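Local coordinates for protein endoglucanase (Thermotoga maritima, PDB 2FVG) that probably acts as an aminopeptidase of the M42 family, a hydrolase that binds two divalent metal cations per subunit, at residues P11-E17 with M62-F67; Q97-L101 with K140-I144; R160-F166 with P310-L316; R21-K25 with T37-L43. All coordinates share one frame; numbering follows the deposited sequence.

Contact 1: residues P11-E17 with M62-F67. With EDO (1,2-ethanediol), chain C.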
loop_
_atom_site.group_PDB
_atom_site.type_symbol
_atom_site.label_atom_id
_atom_site.label_comp_id
_atom_site.label_asym_id
_atom_site.label_seq_id
_atom_site.Cartn_x
_atom_site.Cartn_y
_atom_site.Cartn_z
ATOM N N PRO A 11 -3.011 2.580 -11.719
ATOM C CA PRO A 11 -2.295 3.769 -11.316
ATOM C C PRO A 11 -2.990 4.482 -10.149
ATOM O O PRO A 11 -4.217 4.598 -10.133
ATOM C CB PRO A 11 -2.326 4.649 -12.582
ATOM C CG PRO A 11 -3.512 4.208 -13.353
ATOM C CD PRO A 11 -3.927 2.845 -12.849
ATOM N N GLY A 12 -2.195 4.956 -9.193
ATOM C CA GLY A 12 -2.680 5.689 -8.013
ATOM C C GLY A 12 -1.531 6.345 -7.250
ATOM O O GLY A 12 -1.246 6.033 -6.089
ATOM N N VAL A 13 -0.868 7.279 -7.907
ATOM C CA VAL A 13 0.234 7.984 -7.314
ATOM C C VAL A 13 -0.300 8.864 -6.195
ATOM O O VAL A 13 -1.464 9.263 -6.235
ATOM C CB VAL A 13 0.940 8.829 -8.396
ATOM C CG1 VAL A 13 2.058 9.685 -7.789
ATOM C CG2 VAL A 13 1.505 7.923 -9.449
ATOM N N SER A 14 0.537 9.147 -5.193
ATOM C CA SER A 14 0.155 9.991 -4.047
ATOM C C SER A 14 -0.452 11.295 -4.515
ATOM O O SER A 14 0.152 12.008 -5.306
ATOM C CB SER A 14 1.385 10.320 -3.192
ATOM O OG SER A 14 1.978 9.141 -2.691
ATOM N N GLY A 15 -1.638 11.622 -4.024
ATOM C CA GLY A 15 -2.296 12.870 -4.455
ATOM C C GLY A 15 -3.286 12.593 -5.577
ATOM O O GLY A 15 -4.107 13.434 -5.910
ATOM N N ASP A 16 -3.243 11.383 -6.130
ATOM C CA ASP A 16 -4.107 11.021 -7.251
ATOM C C ASP A 16 -4.652 9.612 -7.093
ATOM O O ASP A 16 -4.601 8.828 -8.035
ATOM C CB ASP A 16 -3.293 11.143 -8.547
ATOM C CG ASP A 16 -4.143 11.019 -9.813
ATOM O OD1 ASP A 16 -5.245 11.606 -9.886
ATOM O OD2 ASP A 16 -3.685 10.336 -10.757
ATOM N N GLU A 17 -5.210 9.299 -5.925
ATOM C CA GLU A 17 -5.704 7.943 -5.636
ATOM C C GLU A 17 -7.151 7.630 -6.026
ATOM O O GLU A 17 -7.687 6.586 -5.611
ATOM C CB GLU A 17 -5.552 7.600 -4.137
ATOM C CG GLU A 17 -4.185 7.831 -3.470
ATOM C CD GLU A 17 -3.904 9.303 -3.083
ATOM O OE1 GLU A 17 -4.645 10.225 -3.510
ATOM O OE2 GLU A 17 -2.912 9.535 -2.348
HETATM N N MSE A 62 -3.343 3.551 -0.041
HETATM C CA MSE A 62 -3.657 3.396 -1.438
HETATM C C MSE A 62 -2.643 3.980 -2.381
HETATM O O MSE A 62 -2.627 3.614 -3.557
HETATM C CB MSE A 62 -4.995 4.057 -1.733
HETATM C CG MSE A 62 -6.148 3.366 -1.073
HETATM SE SE MSE A 62 -7.891 4.141 -1.657
HETATM C CE MSE A 62 -7.803 5.948 -0.822
ATOM N N ASP A 63 -1.816 4.899 -1.897
ATOM C CA ASP A 63 -0.880 5.606 -2.779
ATOM C C ASP A 63 0.412 4.865 -3.116
ATOM O O ASP A 63 0.848 3.977 -2.375
ATOM C CB ASP A 63 -0.576 7.038 -2.265
ATOM C CG ASP A 63 0.094 7.069 -0.895
ATOM O OD1 ASP A 63 -0.298 6.263 0.002
ATOM O OD2 ASP A 63 0.998 7.935 -0.715
ATOM N N GLU A 64 1.021 5.255 -4.236
ATOM C CA GLU A 64 2.286 4.680 -4.670
ATOM C C GLU A 64 3.229 5.812 -5.102
ATOM O O GLU A 64 2.804 6.943 -5.295
ATOM C CB GLU A 64 2.037 3.675 -5.814
ATOM C CG GLU A 64 1.539 4.334 -7.108
ATOM C CD GLU A 64 1.158 3.339 -8.200
ATOM O OE1 GLU A 64 2.027 2.571 -8.681
ATOM O OE2 GLU A 64 -0.018 3.348 -8.595
ATOM N N VAL A 65 4.512 5.513 -5.241
ATOM C CA VAL A 65 5.471 6.488 -5.731
ATOM C C VAL A 65 5.246 6.758 -7.228
ATOM O O VAL A 65 4.809 5.869 -7.972
ATOM C CB VAL A 65 6.927 6.038 -5.440
ATOM C CG1 VAL A 65 7.943 6.955 -6.129
ATOM C CG2 VAL A 65 7.165 6.090 -3.952
ATOM N N GLY A 66 5.568 7.978 -7.683
ATOM C CA GLY A 66 5.343 8.325 -9.088
ATOM C C GLY A 66 5.969 9.644 -9.450
ATOM O O GLY A 66 6.993 10.012 -8.882
ATOM N N PHE A 67 5.352 10.351 -10.397
ATOM C CA PHE A 67 5.885 11.612 -10.880
ATOM C C PHE A 67 4.722 12.525 -11.228
ATOM O O PHE A 67 3.555 12.113 -11.179
ATOM C CB PHE A 67 6.755 11.365 -12.141
ATOM C CG PHE A 67 7.744 10.239 -11.987
ATOM C CD1 PHE A 67 8.982 10.465 -11.388
ATOM C CD2 PHE A 67 7.422 8.951 -12.395
ATOM C CE1 PHE A 67 9.890 9.430 -11.213
ATOM C CE2 PHE A 67 8.320 7.905 -12.227
ATOM C CZ PHE A 67 9.565 8.146 -11.633
HETATM C C1 EDO C . 5.348 1.367 -7.255
HETATM O O1 EDO C . 5.494 2.580 -7.986
HETATM C C2 EDO C . 6.722 0.726 -7.110
HETATM O O2 EDO C . 6.578 -0.647 -6.741
#

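Contact 2: residues Q97-L101 with K140-I144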
loop_
_atom_site.group_PDB
_atom_site.type_symbol
_atom_site.label_atom_id
_atom_site.label_comp_id
_atom_site.label_asym_id
_atom_site.label_seq_id
_atom_site.Cartn_x
_atom_site.Cartn_y
_atom_site.Cartn_z
ATOM N N GLN A 97 3.156 5.852 -17.472
ATOM C CA GLN A 97 1.922 6.210 -18.158
ATOM C C GLN A 97 1.275 7.450 -17.582
ATOM O O GLN A 97 1.410 7.721 -16.397
ATOM C CB GLN A 97 0.910 5.080 -18.111
ATOM C CG GLN A 97 0.256 4.917 -16.765
ATOM C CD GLN A 97 -1.218 4.595 -16.903
ATOM O OE1 GLN A 97 -2.080 5.437 -16.605
ATOM N NE2 GLN A 97 -1.519 3.411 -17.409
ATOM N N VAL A 98 0.591 8.212 -18.438
ATOM C CA VAL A 98 -0.116 9.420 -18.026
ATOM C C VAL A 98 -1.461 9.299 -18.716
ATOM O O VAL A 98 -1.531 9.181 -19.938
ATOM C CB VAL A 98 0.625 10.713 -18.448
ATOM C CG1 VAL A 98 -0.169 11.977 -18.063
ATOM C CG2 VAL A 98 1.974 10.779 -17.801
ATOM N N LYS A 99 -2.525 9.305 -17.927
ATOM C CA LYS A 99 -3.880 9.119 -18.427
ATOM C C LYS A 99 -3.954 8.063 -19.526
ATOM O O LYS A 99 -4.397 8.337 -20.651
ATOM C CB LYS A 99 -4.519 10.459 -18.816
ATOM C CG LYS A 99 -4.763 11.347 -17.585
ATOM C CD LYS A 99 -5.410 12.666 -17.900
ATOM C CE LYS A 99 -4.551 13.490 -18.834
ATOM N NZ LYS A 99 -5.065 14.887 -19.011
ATOM N N ASN A 100 -3.491 6.856 -19.181
ATOM C CA ASN A 100 -3.539 5.689 -20.072
ATOM C C ASN A 100 -2.687 5.764 -21.346
ATOM O O ASN A 100 -2.821 4.930 -22.221
ATOM C CB ASN A 100 -4.993 5.357 -20.432
ATOM C CG ASN A 100 -5.822 4.960 -19.220
ATOM O OD1 ASN A 100 -5.315 4.343 -18.279
ATOM N ND2 ASN A 100 -7.111 5.299 -19.247
ATOM N N LEU A 101 -1.822 6.769 -21.436
ATOM C CA LEU A 101 -0.915 6.935 -22.558
ATOM C C LEU A 101 0.466 6.476 -22.084
ATOM O O LEU A 101 1.031 7.078 -21.183
ATOM C CB LEU A 101 -0.880 8.408 -22.983
ATOM C CG LEU A 101 -0.047 8.776 -24.201
ATOM C CD1 LEU A 101 -0.723 8.276 -25.464
ATOM C CD2 LEU A 101 0.103 10.266 -24.257
ATOM N N LYS A 140 -3.015 17.576 -26.510
ATOM C CA LYS A 140 -4.291 16.893 -26.745
ATOM C C LYS A 140 -4.459 15.688 -25.800
ATOM O O LYS A 140 -5.582 15.252 -25.528
ATOM C CB LYS A 140 -4.398 16.446 -28.204
ATOM N N TYR A 141 -3.350 15.169 -25.271
ATOM C CA TYR A 141 -3.404 13.995 -24.380
ATOM C C TYR A 141 -2.912 14.269 -22.967
ATOM O O TYR A 141 -3.349 13.627 -22.005
ATOM C CB TYR A 141 -2.522 12.862 -24.931
ATOM C CG TYR A 141 -2.892 12.319 -26.292
ATOM C CD1 TYR A 141 -2.531 12.996 -27.458
ATOM C CD2 TYR A 141 -3.577 11.113 -26.419
ATOM C CE1 TYR A 141 -2.858 12.484 -28.708
ATOM C CE2 TYR A 141 -3.904 10.597 -27.670
ATOM C CZ TYR A 141 -3.543 11.282 -28.802
ATOM O OH TYR A 141 -3.873 10.770 -30.044
ATOM N N VAL A 142 -1.990 15.220 -22.861
ATOM C CA VAL A 142 -1.260 15.477 -21.635
ATOM C C VAL A 142 -1.278 16.915 -21.153
ATOM O O VAL A 142 -1.435 17.828 -21.955
ATOM C CB VAL A 142 0.198 14.924 -21.819
ATOM C CG1 VAL A 142 1.272 15.840 -21.254
ATOM C CG2 VAL A 142 0.295 13.495 -21.273
ATOM N N SER A 143 -1.154 17.117 -19.837
ATOM C CA SER A 143 -1.110 18.482 -19.271
ATOM C C SER A 143 -0.236 18.590 -18.022
ATOM O O SER A 143 -0.118 17.609 -17.248
ATOM C CB SER A 143 -2.518 18.995 -18.928
ATOM O OG SER A 143 -3.387 18.927 -20.043
ATOM N N ILE A 144 0.353 19.783 -17.828
ATOM C CA ILE A 144 1.159 20.094 -16.640
ATOM C C ILE A 144 0.295 19.747 -15.442
ATOM O O ILE A 144 -0.878 20.122 -15.386
ATOM C CB ILE A 144 1.568 21.601 -16.538
ATOM C CG1 ILE A 144 2.604 21.990 -17.597
ATOM C CG2 ILE A 144 2.143 21.944 -15.140
ATOM C CD1 ILE A 144 2.056 22.197 -18.991
HETATM O O HOH W 1 -4.556 10.452 -22.263
#

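Contact 3: residues R160-F166 with P310-L316. With EDO (1,2-ethanediol), chain C.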
loop_
_atom_site.group_PDB
_atom_site.type_symbol
_atom_site.label_atom_id
_atom_site.label_comp_id
_atom_site.label_asym_id
_atom_site.label_seq_id
_atom_site.Cartn_x
_atom_site.Cartn_y
_atom_site.Cartn_z
ATOM N N ARG A 160 4.615 -17.231 -5.826
ATOM C CA ARG A 160 5.283 -15.936 -5.744
ATOM C C ARG A 160 4.610 -15.049 -6.762
ATOM O O ARG A 160 4.189 -15.542 -7.805
ATOM C CB ARG A 160 6.780 -16.069 -6.063
ATOM C CG ARG A 160 7.574 -16.890 -5.060
ATOM C CD ARG A 160 7.954 -16.086 -3.822
ATOM N NE ARG A 160 8.328 -16.938 -2.686
ATOM C CZ ARG A 160 9.558 -17.297 -2.332
ATOM N NH1 ARG A 160 10.626 -16.892 -3.021
ATOM N NH2 ARG A 160 9.716 -18.081 -1.265
ATOM N N ALA A 161 4.494 -13.758 -6.459
ATOM C CA ALA A 161 3.892 -12.812 -7.375
ATOM C C ALA A 161 4.828 -11.630 -7.545
ATOM O O ALA A 161 5.488 -11.218 -6.602
ATOM C CB ALA A 161 2.549 -12.366 -6.862
ATOM N N VAL A 162 4.886 -11.095 -8.755
ATOM C CA VAL A 162 5.774 -9.966 -9.088
ATOM C C VAL A 162 4.912 -8.868 -9.701
ATOM O O VAL A 162 4.023 -9.145 -10.530
ATOM C CB VAL A 162 6.861 -10.368 -10.127
ATOM C CG1 VAL A 162 7.857 -9.190 -10.391
ATOM C CG2 VAL A 162 7.616 -11.604 -9.665
ATOM N N GLY A 163 5.149 -7.636 -9.272
ATOM C CA GLY A 163 4.412 -6.487 -9.782
ATOM C C GLY A 163 4.839 -5.254 -9.033
ATOM O O GLY A 163 5.724 -5.312 -8.197
ATOM N N LYS A 164 4.199 -4.132 -9.326
ATOM C CA LYS A 164 4.559 -2.891 -8.688
ATOM C C LYS A 164 3.560 -2.557 -7.596
ATOM O O LYS A 164 2.501 -3.200 -7.466
ATOM C CB LYS A 164 4.593 -1.754 -9.717
ATOM C CG LYS A 164 3.203 -1.366 -10.201
ATOM C CD LYS A 164 3.244 -0.110 -10.968
ATOM C CE LYS A 164 1.871 0.311 -11.447
ATOM N NZ LYS A 164 0.967 0.797 -10.383
ATOM N N ALA A 165 3.916 -1.524 -6.833
ATOM C CA ALA A 165 3.107 -0.941 -5.763
ATOM C C ALA A 165 2.587 -1.966 -4.760
ATOM O O ALA A 165 1.550 -1.730 -4.149
ATOM C CB ALA A 165 1.941 -0.163 -6.345
ATOM N N PHE A 166 3.295 -3.070 -4.560
ATOM C CA PHE A 166 2.849 -4.052 -3.534
ATOM C C PHE A 166 2.822 -3.335 -2.166
ATOM O O PHE A 166 2.049 -3.683 -1.261
ATOM C CB PHE A 166 3.721 -5.298 -3.514
ATOM C CG PHE A 166 3.404 -6.311 -4.610
ATOM C CD1 PHE A 166 2.148 -6.374 -5.198
ATOM C CD2 PHE A 166 4.350 -7.277 -4.959
ATOM C CE1 PHE A 166 1.856 -7.349 -6.171
ATOM C CE2 PHE A 166 4.069 -8.265 -5.928
ATOM C CZ PHE A 166 2.821 -8.304 -6.524
ATOM N N PRO A 310 10.560 -0.689 -10.573
ATOM C CA PRO A 310 9.407 -0.659 -9.649
ATOM C C PRO A 310 8.924 -1.980 -9.062
ATOM O O PRO A 310 8.206 -1.975 -8.073
ATOM C CB PRO A 310 8.291 -0.081 -10.523
ATOM C CG PRO A 310 8.610 -0.578 -11.900
ATOM C CD PRO A 310 10.118 -0.524 -11.978
ATOM N N ASN A 311 9.312 -3.100 -9.642
ATOM C CA ASN A 311 8.799 -4.388 -9.166
ATOM C C ASN A 311 9.386 -4.992 -7.905
ATOM O O ASN A 311 10.567 -4.814 -7.592
ATOM C CB ASN A 311 8.896 -5.407 -10.290
ATOM C CG ASN A 311 7.988 -5.069 -11.422
ATOM O OD1 ASN A 311 6.919 -4.501 -11.208
ATOM N ND2 ASN A 311 8.394 -5.404 -12.637
ATOM N N SER A 312 8.536 -5.712 -7.189
ATOM C CA SER A 312 8.974 -6.492 -6.054
ATOM C C SER A 312 8.208 -7.803 -6.060
ATOM O O SER A 312 7.335 -8.009 -6.905
ATOM C CB SER A 312 8.832 -5.741 -4.732
ATOM O OG SER A 312 7.486 -5.525 -4.422
ATOM N N ILE A 313 8.526 -8.675 -5.105
ATOM C CA ILE A 313 7.974 -10.016 -5.044
ATOM C C ILE A 313 7.335 -10.275 -3.707
ATOM O O ILE A 313 7.908 -9.925 -2.683
ATOM C CB ILE A 313 9.140 -11.040 -5.180
ATOM C CG1 ILE A 313 10.085 -10.661 -6.345
ATOM C CG2 ILE A 313 8.639 -12.481 -5.313
ATOM C CD1 ILE A 313 11.451 -11.292 -6.248
ATOM N N ILE A 314 6.140 -10.867 -3.702
ATOM C CA ILE A 314 5.559 -11.322 -2.443
ATOM C C ILE A 314 5.319 -12.830 -2.526
ATOM O O ILE A 314 5.179 -13.389 -3.618
ATOM C CB ILE A 314 4.252 -10.597 -2.044
ATOM C CG1 ILE A 314 3.114 -10.925 -3.009
ATOM C CG2 ILE A 314 4.483 -9.092 -1.896
ATOM C CD1 ILE A 314 1.747 -10.625 -2.434
ATOM N N ASP A 315 5.286 -13.479 -1.372
ATOM C CA ASP A 315 5.035 -14.893 -1.296
ATOM C C ASP A 315 3.564 -14.973 -0.946
ATOM O O ASP A 315 3.124 -14.331 0.011
ATOM C CB ASP A 315 5.928 -15.514 -0.207
ATOM C CG ASP A 315 5.769 -17.002 -0.108
ATOM O OD1 ASP A 315 4.788 -17.448 0.512
ATOM O OD2 ASP A 315 6.628 -17.737 -0.635
ATOM N N LEU A 316 2.794 -15.724 -1.731
ATOM C CA LEU A 316 1.352 -15.852 -1.487
ATOM C C LEU A 316 0.984 -16.575 -0.177
ATOM O O LEU A 316 -0.092 -16.343 0.371
ATOM C CB LEU A 316 0.613 -16.418 -2.711
ATOM C CG LEU A 316 0.688 -15.532 -3.973
ATOM C CD1 LEU A 316 0.050 -16.222 -5.152
ATOM C CD2 LEU A 316 0.037 -14.168 -3.736
HETATM C C1 EDO C . 5.348 1.367 -7.255
HETATM O O1 EDO C . 5.494 2.580 -7.986
HETATM C C2 EDO C . 6.722 0.726 -7.110
HETATM O O2 EDO C . 6.578 -0.647 -6.741
HETATM O O HOH W 2 6.063 -3.923 -5.735
#

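Contact 4: residues R21-K25 with T37-L43. With EDO (1,2-ethanediol), chain B; EDO (1,2-ethanediol), chain D.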
loop_
_atom_site.group_PDB
_atom_site.type_symbol
_atom_site.label_atom_id
_atom_site.label_comp_id
_atom_site.label_asym_id
_atom_site.label_seq_id
_atom_site.Cartn_x
_atom_site.Cartn_y
_atom_site.Cartn_z
ATOM N N ARG A 21 -9.322 4.282 -5.222
ATOM C CA ARG A 21 -10.430 4.421 -4.257
ATOM C C ARG A 21 -11.739 3.935 -4.875
ATOM O O ARG A 21 -12.485 3.189 -4.239
ATOM C CB ARG A 21 -10.544 5.867 -3.730
ATOM C CG ARG A 21 -11.619 6.072 -2.664
ATOM C CD ARG A 21 -11.748 7.504 -2.144
ATOM N NE ARG A 21 -11.848 8.488 -3.217
ATOM C CZ ARG A 21 -10.901 9.372 -3.504
ATOM N NH1 ARG A 21 -9.806 9.442 -2.762
ATOM N NH2 ARG A 21 -11.065 10.217 -4.513
ATOM N N ASP A 22 -12.017 4.329 -6.115
ATOM C CA ASP A 22 -13.237 3.872 -6.808
ATOM C C ASP A 22 -13.278 2.351 -6.967
ATOM O O ASP A 22 -14.338 1.722 -6.822
ATOM C CB ASP A 22 -13.398 4.540 -8.186
ATOM C CG ASP A 22 -13.734 6.028 -8.085
ATOM O OD1 ASP A 22 -14.114 6.496 -6.988
ATOM O OD2 ASP A 22 -13.622 6.731 -9.109
ATOM N N PHE A 23 -12.125 1.762 -7.269
ATOM C CA PHE A 23 -12.047 0.325 -7.436
ATOM C C PHE A 23 -12.388 -0.387 -6.120
ATOM O O PHE A 23 -13.277 -1.230 -6.073
ATOM C CB PHE A 23 -10.664 -0.085 -7.968
ATOM C CG PHE A 23 -10.531 -1.559 -8.190
ATOM C CD1 PHE A 23 -10.992 -2.145 -9.366
ATOM C CD2 PHE A 23 -9.969 -2.368 -7.213
ATOM C CE1 PHE A 23 -10.885 -3.512 -9.566
ATOM C CE2 PHE A 23 -9.861 -3.728 -7.404
ATOM C CZ PHE A 23 -10.313 -4.303 -8.581
ATOM N N ILE A 24 -11.686 -0.032 -5.052
ATOM C CA ILE A 24 -11.898 -0.636 -3.741
ATOM C C ILE A 24 -13.368 -0.524 -3.317
ATOM O O ILE A 24 -13.998 -1.519 -2.895
ATOM C CB ILE A 24 -10.920 -0.027 -2.694
ATOM C CG1 ILE A 24 -9.462 -0.372 -3.067
ATOM C CG2 ILE A 24 -11.271 -0.541 -1.324
ATOM C CD1 ILE A 24 -8.373 0.294 -2.172
ATOM N N LYS A 25 -13.925 0.675 -3.484
ATOM C CA LYS A 25 -15.334 0.966 -3.206
ATOM C C LYS A 25 -16.254 -0.034 -3.927
ATOM O O LYS A 25 -17.117 -0.648 -3.301
ATOM C CB LYS A 25 -15.638 2.388 -3.666
ATOM C CG LYS A 25 -16.928 2.988 -3.168
ATOM C CD LYS A 25 -17.107 4.427 -3.691
ATOM C CE LYS A 25 -15.894 5.317 -3.361
ATOM N NZ LYS A 25 -15.961 6.669 -4.005
ATOM N N THR A 37 -16.184 8.475 1.857
ATOM C CA THR A 37 -14.905 9.107 1.617
ATOM C C THR A 37 -14.853 10.358 2.503
ATOM O O THR A 37 -15.709 11.242 2.376
ATOM C CB THR A 37 -14.752 9.503 0.130
ATOM O OG1 THR A 37 -14.752 8.322 -0.681
ATOM C CG2 THR A 37 -13.459 10.250 -0.103
ATOM N N ASP A 38 -13.873 10.440 3.402
ATOM C CA ASP A 38 -13.763 11.625 4.259
ATOM C C ASP A 38 -13.300 12.805 3.417
ATOM O O ASP A 38 -13.103 12.648 2.215
ATOM C CB ASP A 38 -12.867 11.392 5.484
ATOM C CG ASP A 38 -11.387 11.289 5.141
ATOM O OD1 ASP A 38 -10.992 11.488 3.966
ATOM O OD2 ASP A 38 -10.604 11.018 6.079
ATOM N N VAL A 39 -13.098 13.963 4.037
ATOM C CA VAL A 39 -12.732 15.190 3.294
ATOM C C VAL A 39 -11.343 15.183 2.613
ATOM O O VAL A 39 -11.134 15.894 1.633
ATOM C CB VAL A 39 -12.956 16.473 4.161
ATOM C CG1 VAL A 39 -12.063 16.470 5.397
ATOM C CG2 VAL A 39 -12.763 17.762 3.341
ATOM N N LEU A 40 -10.408 14.376 3.104
ATOM C CA LEU A 40 -9.060 14.310 2.501
ATOM C C LEU A 40 -8.982 13.273 1.378
ATOM O O LEU A 40 -8.081 13.310 0.531
ATOM C CB LEU A 40 -8.019 14.003 3.575
ATOM C CG LEU A 40 -8.076 14.950 4.768
ATOM C CD1 LEU A 40 -7.461 14.317 6.001
ATOM C CD2 LEU A 40 -7.441 16.313 4.426
ATOM N N GLY A 41 -9.934 12.342 1.370
ATOM C CA GLY A 41 -9.980 11.330 0.334
ATOM C C GLY A 41 -9.835 9.916 0.833
ATOM O O GLY A 41 -9.810 8.974 0.025
ATOM N N ASN A 42 -9.700 9.760 2.151
ATOM C CA ASN A 42 -9.574 8.444 2.756
ATOM C C ASN A 42 -10.879 7.718 2.587
ATOM O O ASN A 42 -11.942 8.321 2.747
ATOM C CB ASN A 42 -9.309 8.534 4.262
ATOM C CG ASN A 42 -8.006 9.216 4.594
ATOM O OD1 ASN A 42 -6.952 8.884 4.052
ATOM N ND2 ASN A 42 -8.066 10.171 5.508
ATOM N N LEU A 43 -10.802 6.425 2.309
ATOM C CA LEU A 43 -12.000 5.617 2.173
ATOM C C LEU A 43 -12.181 4.931 3.503
ATOM O O LEU A 43 -11.290 4.225 3.945
ATOM C CB LEU A 43 -11.840 4.590 1.054
ATOM C CG LEU A 43 -13.040 3.676 0.776
ATOM C CD1 LEU A 43 -14.260 4.480 0.363
ATOM C CD2 LEU A 43 -12.650 2.719 -0.320
HETATM C C1 EDO B . -16.870 15.042 2.955
HETATM O O1 EDO B . -16.379 14.574 1.692
HETATM C C2 EDO B . -17.636 13.919 3.650
HETATM O O2 EDO B . -17.434 14.008 5.066
HETATM C C1 EDO D . -4.727 9.753 7.046
HETATM O O1 EDO D . -4.347 10.336 5.791
HETATM C C2 EDO D . -3.770 8.623 7.421
HETATM O O2 EDO D . -4.270 7.904 8.559
#

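Contact 1: residues P11-E17 with M62-F67
Val-13 and Glu-64 make a single beta bridge, CA to CA 4.7 Å, where the type II turn from Val-13 to Asp-16 meets the linker running from strand 55-61 to strand 66-72 of the six-stranded antiparallel sheet. Two backbone bonds bracket it: Ser-14 N to Glu-64 O, 3.2 Å, and a weak one from Glu-64 N to Gly-12 O. The apolar share falls to Val-13, whose CG1 rests 3.8 Å from Gly-66 CA, where Gly-66, having no side chain, lets the valine come close. Among polar groups, Glu-64 swings CG between its own N and carbonyl carbon (chi1 67°) and then runs extended, so that OE2 takes Gly-12 N at 2.8 Å on its anti side. OE1 pairs with Lys-164, and OE2 also with Arg-169. Replacing this glutamate by alanine would probably leave Gly-12 N without its acceptor and both basic residues without their countercharge. The side chains of Glu-17 and Asp-63 lie side by side, pointing the same way, their carboxylate planes 54° apart; Glu-17 OE2 receives Gly-15 N from above its plane. Asp-63, close to the predicted zinc ligand His-61, offers the anti lone pair of OD2 to Ser-14 OG, 2.5 Å away.

Contact 2: residues Q97-L101 with K140-I144
Tyr-141 meets Leu-101 first along the loop that follows helix 135-139. The two side chains cross at about a right angle, with Leu-101 CD2 at 3.8 Å from Tyr-141 CB and CD1 approaching the ring obliquely. Leu-101 can bring both methyls to bear because its CG stands opposite the backbone N (chi1 -176°), which carries the branch outward to the tyrosine; Phe-132 touches both side chains and completes the cluster. The carbonyl of Tyr-141 faces Lys-99, whose CE comes to 3.4 Å from Tyr-141 O. A water adds an indirect link, donating to Lys-99 O at 2.7 Å and only weakly to Tyr-141 O.

Val-142 supplies the tightest apolar touch: its CG2 lies 3.6 Å from Val-98 CG1, the two valines also crossing nearly at right angles. On the sheet side this valine also reaches Ile-72. Ser-143 approaches more loosely, yet it shares a partner with Lys-99, since Asp-146 OD2 accepts Ser-143 N and forms a salt bridge with Lys-99 NZ. A charge at the turn is thereby tied to the far end of the loop.

What the loop packs against is a beta hairpin with a two-residue loop: Val-98 N bonds to Leu-101 O at 3.0 Å and Leu-101 N to Val-98 O at 2.9 Å, round a type I' turn in which Lys-99 and Asn-100 take left-handed backbone angles, joining strands 95-98 and 101-107 of the antiparallel sheet.

Contact 3: residues R160-F166 with P310-L316
Arg-160 sets its CG beside the backbone N (chi1 -65°) and folds at chi2 (-81°), while Asp-315 holds its own CG opposite the backbone N (chi1 -177°); together these turns bring the guanidinium edge to the carboxylate. Arg-160 NE bonds to Asp-315 OD2 at 2.8 Å, on the anti side of that oxygen, and NH2 adds a weak second bond in the same salt bridge. Asp-315 OD1 meanwhile caps helix 316-332 through weak bonds to Asn-317 N and Asp-318 N.

The strands run antiparallel. Ala-161 with Ile-314 and Gly-163 with Ser-312 are hydrogen-bonded pairs, and Val-162 with Ile-313 is a non-hydrogen-bonded one. On the face bearing Ala-161, Ser-312 and Ile-314 packs Phe-166, its CD2 3.6 Å from Ile-314 CG2 and one ring face under Ile-314 CG1. A water close by donates to Gly-163 O at 2.8 Å, accepts Phe-166 N at 3.1 Å and touches Ser-312 OG, fastening the start of helix 166-180 to the strand pair.

Phe-166 directly precedes Asp-167, and Asn-311 lies near His-308, both predicted zinc ligands: antiparallel strands of the mixed sheet here border the two-metal site expected of an M42 peptidase.

Contact 4: residues R21-K25 with T37-L43
Helix-on-hairpin packing joins Arg-21, Ile-24 and Lys-25 of helix 18-28 to Thr-37, Gly-41 and Leu-43, in and beside the loop between the antiparallel strands 34-37 and 43-47 of the mixed sheet. Its apolar part centres on Leu-43, whose CD2 lies 3.7 Å from Ile-24 CG2, with the alkyl chains of Arg-21 and Lys-25 crossing it at a slant. Arg-21 runs extended past Leu-43 and bends at chi3 (50°), which turns the guanidinium into the loop. NH1 then bonds to Gly-41 O at 2.8 Å, in the carbonyl plane and on a lone pair, although that oxygen sits 30° out of the guanidinium plane. Thr-37 CG2 lies over one face of the guanidinium, and Thr-37 OG1 is 3.4 Å from Arg-21 CD. Shortening Arg-21 to an alanine is likely to leave Gly-41 O without this donor and open a gap beside Thr-37 and Leu-43. Gly-41, without a side chain, lets NH1 come close. The loop is braced from within by an Asx motif: Asp-38 OD1 accepts Gly-41 N at 2.9 Å and Asn-42 N at 2.8 Å, while Asp-38 OD2 takes Asn-42 ND2 on its syn lone pair at 2.7 Å.

In the fold
Along the chain, contact 4 is nested inside the loop closed by contact 1; contacts 2 and 3 follow in series. Contact 1 occupies the middle, its centre about 13 Å from that of contact 4, 15 Å from contact 2 and 17 Å from contact 3, and it touches all three. Met-62 packs on Arg-21 and Ile-24, Pro-11 meets Gln-97, and a salt bridge links contacts 1 and 3. Contact 3 lies within the mixed sheet and contact 4 packs helix 18-28 against a hairpin of it, whereas contact 2 sits out on the six-stranded antiparallel sheet. Segment 62-67 of contact 1 carries the chain from one sheet to the other, beside the predicted metal ligand His-61.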